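Local coordinates for protein nidogen (Mus musculus, PDB 1NPE) that probably helps to assemble basement membranes by binding laminin through a six-bladed YWTD beta-propeller domain, at residues 133-138 with 150-155; 34-39 with 55-60. All coordinates share one frame; numbering follows the deposited sequence.

Contact 1 of 2, residues 133-138 with 150-155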
# COMPACT_ATOMS: atom_id res chain seq x y z
N ARG A 133 6.88 14.28 20.86
CA ARG A 133 5.59 14.50 21.52
C ARG A 133 4.79 13.21 21.77
O ARG A 133 3.69 13.25 22.35
CB ARG A 133 4.72 15.50 20.74
CG ARG A 133 5.19 16.96 20.82
CD ARG A 133 5.91 17.39 19.55
NE ARG A 133 7.15 18.12 19.84
CZ ARG A 133 8.26 18.05 19.10
NH1 ARG A 133 8.31 17.27 18.02
NH2 ARG A 133 9.34 18.74 19.46
N GLY A 134 5.34 12.08 21.33
CA GLY A 134 4.70 10.78 21.53
C GLY A 134 3.44 10.49 20.73
O GLY A 134 2.56 9.76 21.20
N ASN A 135 3.35 11.02 19.52
CA ASN A 135 2.17 10.79 18.69
C ASN A 135 2.39 9.99 17.41
O ASN A 135 3.42 10.09 16.75
CB ASN A 135 1.49 12.12 18.37
CG ASN A 135 0.86 12.74 19.59
OD1 ASN A 135 0.08 12.10 20.31
ND2 ASN A 135 1.19 14.00 19.85
N LEU A 136 1.36 9.21 17.06
CA LEU A 136 1.35 8.36 15.88
C LEU A 136 0.20 8.80 14.98
O LEU A 136 -0.89 9.09 15.47
CB LEU A 136 1.14 6.90 16.31
CG LEU A 136 1.23 5.78 15.28
CD1 LEU A 136 2.62 5.76 14.64
CD2 LEU A 136 0.95 4.46 15.95
N TYR A 137 0.44 8.84 13.67
CA TYR A 137 -0.58 9.24 12.69
C TYR A 137 -0.59 8.29 11.49
O TYR A 137 0.47 7.87 11.01
CB TYR A 137 -0.29 10.66 12.18
CG TYR A 137 -0.10 11.72 13.25
CD1 TYR A 137 1.17 12.04 13.73
CD2 TYR A 137 -1.19 12.43 13.76
CE1 TYR A 137 1.35 13.03 14.69
CE2 TYR A 137 -1.02 13.42 14.72
CZ TYR A 137 0.25 13.71 15.18
OH TYR A 137 0.42 14.68 16.15
N TRP A 138 -1.76 7.99 10.96
CA TRP A 138 -1.83 7.11 9.79
C TRP A 138 -3.04 7.36 8.92
O TRP A 138 -3.99 8.03 9.33
CB TRP A 138 -1.81 5.63 10.21
CG TRP A 138 -3.03 5.17 10.97
CD1 TRP A 138 -4.17 4.61 10.44
CD2 TRP A 138 -3.21 5.16 12.39
NE1 TRP A 138 -5.03 4.25 11.44
CE2 TRP A 138 -4.46 4.57 12.65
CE3 TRP A 138 -2.42 5.58 13.47
CZ2 TRP A 138 -4.95 4.39 13.95
CZ3 TRP A 138 -2.91 5.41 14.76
CH2 TRP A 138 -4.16 4.81 14.99
N THR A 150 -5.09 9.25 14.53
CA THR A 150 -3.97 9.51 15.40
C THR A 150 -4.14 8.74 16.69
O THR A 150 -5.24 8.31 17.03
CB THR A 150 -3.80 11.02 15.72
OG1 THR A 150 -2.58 11.22 16.43
CG2 THR A 150 -4.93 11.52 16.61
N SER A 151 -3.04 8.54 17.39
CA SER A 151 -3.05 7.86 18.68
C SER A 151 -1.70 8.14 19.31
O SER A 151 -0.80 8.69 18.67
CB SER A 151 -3.23 6.35 18.51
OG SER A 151 -2.01 5.70 18.20
N HIS A 152 -1.58 7.82 20.59
CA HIS A 152 -0.31 7.98 21.28
C HIS A 152 0.54 6.83 20.71
O HIS A 152 -0.00 5.83 20.24
CB HIS A 152 -0.47 7.77 22.80
CG HIS A 152 -1.11 8.92 23.53
ND1 HIS A 152 -1.51 8.83 24.84
CD2 HIS A 152 -1.37 10.19 23.14
CE1 HIS A 152 -1.98 10.00 25.24
NE2 HIS A 152 -1.91 10.84 24.23
N MET A 153 1.86 6.98 20.74
CA MET A 153 2.73 5.91 20.26
C MET A 153 2.63 4.67 21.14
O MET A 153 2.93 3.57 20.69
CB MET A 153 4.17 6.41 20.15
CG MET A 153 4.42 7.23 18.89
SD MET A 153 5.94 8.16 18.90
CE MET A 153 7.10 6.88 18.74
N ASP A 154 2.15 4.86 22.37
CA ASP A 154 1.98 3.76 23.32
C ASP A 154 0.71 2.93 23.09
O ASP A 154 0.48 1.94 23.78
CB ASP A 154 2.06 4.26 24.78
CG ASP A 154 0.96 5.26 25.13
OD1 ASP A 154 -0.18 5.14 24.64
OD2 ASP A 154 1.22 6.18 25.94
N GLY A 155 -0.12 3.36 22.15
CA GLY A 155 -1.34 2.62 21.84
C GLY A 155 -2.63 3.16 22.42
O GLY A 155 -3.70 2.64 22.11
O HOH W 1 -2.30 11.61 19.20

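Contact 2 of 2, residues 34-39 with 55-60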
# COMPACT_ATOMS: atom_id res chain seq x y z
N PRO A 34 16.76 -6.54 -6.48
CA PRO A 34 16.08 -7.06 -7.67
C PRO A 34 14.79 -7.87 -7.51
O PRO A 34 13.84 -7.65 -8.25
CB PRO A 34 17.18 -7.84 -8.39
CG PRO A 34 18.15 -8.18 -7.31
CD PRO A 34 18.18 -6.93 -6.49
N ALA A 35 14.73 -8.74 -6.51
CA ALA A 35 13.52 -9.54 -6.31
C ALA A 35 12.37 -8.83 -5.58
O ALA A 35 11.24 -9.32 -5.60
CB ALA A 35 13.87 -10.83 -5.58
N LYS A 36 12.64 -7.66 -5.00
CA LYS A 36 11.62 -6.96 -4.22
C LYS A 36 10.87 -5.77 -4.82
O LYS A 36 11.30 -5.14 -5.77
CB LYS A 36 12.23 -6.52 -2.88
CG LYS A 36 12.84 -7.64 -2.04
CD LYS A 36 13.31 -7.10 -0.68
CE LYS A 36 14.08 -8.14 0.14
NZ LYS A 36 13.23 -9.30 0.57
N VAL A 37 9.70 -5.50 -4.24
CA VAL A 37 8.88 -4.36 -4.63
C VAL A 37 8.81 -3.53 -3.35
O VAL A 37 8.00 -3.79 -2.46
CB VAL A 37 7.45 -4.78 -5.08
CG1 VAL A 37 6.59 -3.54 -5.32
CG2 VAL A 37 7.51 -5.62 -6.35
N ILE A 38 9.76 -2.60 -3.22
CA ILE A 38 9.86 -1.74 -2.06
C ILE A 38 8.69 -0.75 -2.05
O ILE A 38 8.45 -0.07 -3.04
CB ILE A 38 11.18 -0.94 -2.07
CG1 ILE A 38 12.36 -1.88 -2.35
CG2 ILE A 38 11.39 -0.24 -0.74
CD1 ILE A 38 12.73 -2.79 -1.20
N ILE A 39 7.97 -0.69 -0.94
CA ILE A 39 6.82 0.21 -0.85
C ILE A 39 7.04 1.33 0.16
O ILE A 39 7.10 2.50 -0.22
CB ILE A 39 5.53 -0.56 -0.50
CG1 ILE A 39 5.26 -1.63 -1.56
CG2 ILE A 39 4.36 0.41 -0.41
CD1 ILE A 39 4.89 -1.08 -2.94
N ILE A 55 6.46 -5.81 -0.32
CA ILE A 55 5.21 -6.57 -0.49
C ILE A 55 5.39 -7.84 -1.32
O ILE A 55 4.43 -8.60 -1.51
CB ILE A 55 4.12 -5.73 -1.17
CG1 ILE A 55 4.65 -5.18 -2.49
CG2 ILE A 55 3.62 -4.65 -0.23
CD1 ILE A 55 3.57 -4.63 -3.39
N SER A 56 6.59 -8.04 -1.86
CA SER A 56 6.90 -9.19 -2.69
C SER A 56 7.11 -10.50 -1.92
O SER A 56 6.44 -11.50 -2.21
CB SER A 56 8.12 -8.88 -3.57
OG SER A 56 8.44 -9.97 -4.41
N GLU A 57 8.01 -10.49 -0.95
CA GLU A 57 8.29 -11.69 -0.16
C GLU A 57 7.13 -12.19 0.71
O GLU A 57 6.81 -13.38 0.67
CB GLU A 57 9.57 -11.52 0.66
CG GLU A 57 10.04 -12.80 1.35
CD GLU A 57 11.38 -12.66 2.03
OE1 GLU A 57 12.08 -11.64 1.81
OE2 GLU A 57 11.76 -13.58 2.79
N PRO A 58 6.55 -11.33 1.58
CA PRO A 58 6.83 -9.92 1.88
C PRO A 58 7.84 -9.81 3.02
O PRO A 58 8.17 -10.81 3.66
CB PRO A 58 5.46 -9.41 2.32
CG PRO A 58 4.91 -10.56 3.05
CD PRO A 58 5.24 -11.71 2.12
N SER A 59 8.31 -8.59 3.30
CA SER A 59 9.28 -8.39 4.37
C SER A 59 9.52 -6.94 4.75
O SER A 59 9.05 -6.02 4.09
CB SER A 59 10.62 -9.03 3.99
OG SER A 59 11.25 -8.31 2.94
N ILE A 60 10.25 -6.76 5.85
CA ILE A 60 10.64 -5.45 6.36
C ILE A 60 12.14 -5.56 6.55
O ILE A 60 12.62 -6.52 7.16
CB ILE A 60 9.94 -5.13 7.70
CG1 ILE A 60 8.44 -4.90 7.45
CG2 ILE A 60 10.57 -3.90 8.36
CD1 ILE A 60 7.64 -4.65 8.69

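Contact 1 of 2, residues 133-138 with 150-155
The two middle strands of one propeller blade, 135-140 and 147-152, form an antiparallel hairpin, centred here on the hydrogen-bonded pair Leu136 and Ser151. Leu136 N donates to Ser151 O at 2.7 Å (N-H...O 163°), and Ser151 N returns a bond to Leu136 O at 2.9 Å. That same Leu136 O takes a second donor, Thr150 OG1, at 2.9 Å. With OG1 anti to the backbone N (chi1 -172°), the Thr150 side chain runs alongside Tyr137, the first residue of the YWTD motif, and OG1 lies 3.2 Å from ring atom CE2. A water links OG1 to Asn135 OD1, donating to both. The Tyr137 ring also meets that of Phe174, so an alanine here would probably open a gap between Thr150 and Phe174. Next in the motif, Trp138 brings CZ3 at its ring edge to within 3.6 Å of Ser151 OG. That hydroxyl bonds His152 O, which Gly155 N reaches from the opposite face of the carbonyl plane. Where the strand begins, in a G1 bulge of Gly134 and Asn135 facing Asp130, Gly134 O accepts Met153 N at 2.9 Å. Thr150 OG1 thus adds a side-chain bond to the strand pairing, whereas both donors on His152 O hold the His152-Gly155 turn.

Contact 2 of 2, residues 34-39 with 55-60
Val37 and Ile55 meet through the backbone first: Ile55 N points to Val37 O in a weak bond of 3.3 Å (N-H...O 158°), just where strand 49-54 leaves its partner, strand 36-44. Beyond it the chain turns within one propeller blade and comes back as strand 59-64, through a cis peptide before Pro58. Lys36 and Ser56 lie nearest each other here, 5.4 Å between their CA atoms. The turn is organised by Asp54, the last residue of this blade's YWTD motif, whose carboxylate accepts the backbone N atoms of Val37, Ser56 and Glu57.

The apolar part is built round Ile55. Its CD1 approaches Val37 CG1 at 3.7 Å, the two side chains crossing obliquely, while its CG2 packs at 3.7 Å against CG1 of Ile39, which crosses it at about a right angle. Ile55 CG1 sits between its own backbone N and carbonyl carbon (chi1 55°), and from there it touches both Val37 and Ile39. The chain of a second protein packs on this patch too, with a basic side chain on Val37 and Ser56 and an apolar one on Ile39, consistent with a laminin-binding surface.

Polar contacts take over toward Ala35. Ser56 OG donates to Ala35 O at 3.1 Å, lying in the carbonyl plane. Lys36 reaches across with a chain that is extended up to CE and bent only at its last torsion, and its ammonium pairs with the carboxylate of Glu57, whose OE2 is in turn bridged to Arg75. Ser59 OG bonds Asp54 OD1, which probably leaves its oxygen well placed to accept from the lysine: Lys36 NZ stands 2.9 Å from Glu57 OE1 and 3.2 Å from Ser59 OG.

Contact 1 and contact 2 belong to different blades of the same propeller, their centres 26 Å apart and their nearest atoms about 13 Å apart, without touching. Contact 1 joins neighbouring strands of a blade, so backbone pairing dominates, with hydroxyls and one water filling in; five of its nine touching residues are buried and none is fully exposed. Contact 2 is made across a turn, between a blade's first strand and the loop leading into its third, and its residues run from buried (Val37, Ile39) to exposed (Ser56, Glu57): one weak backbone bond, a small isoleucine-valine cluster and a salt bridge. The YWTD motif enters both, through aromatics in contact 1 and its aspartate in contact 2. Another protein chain touches contact 2 alone.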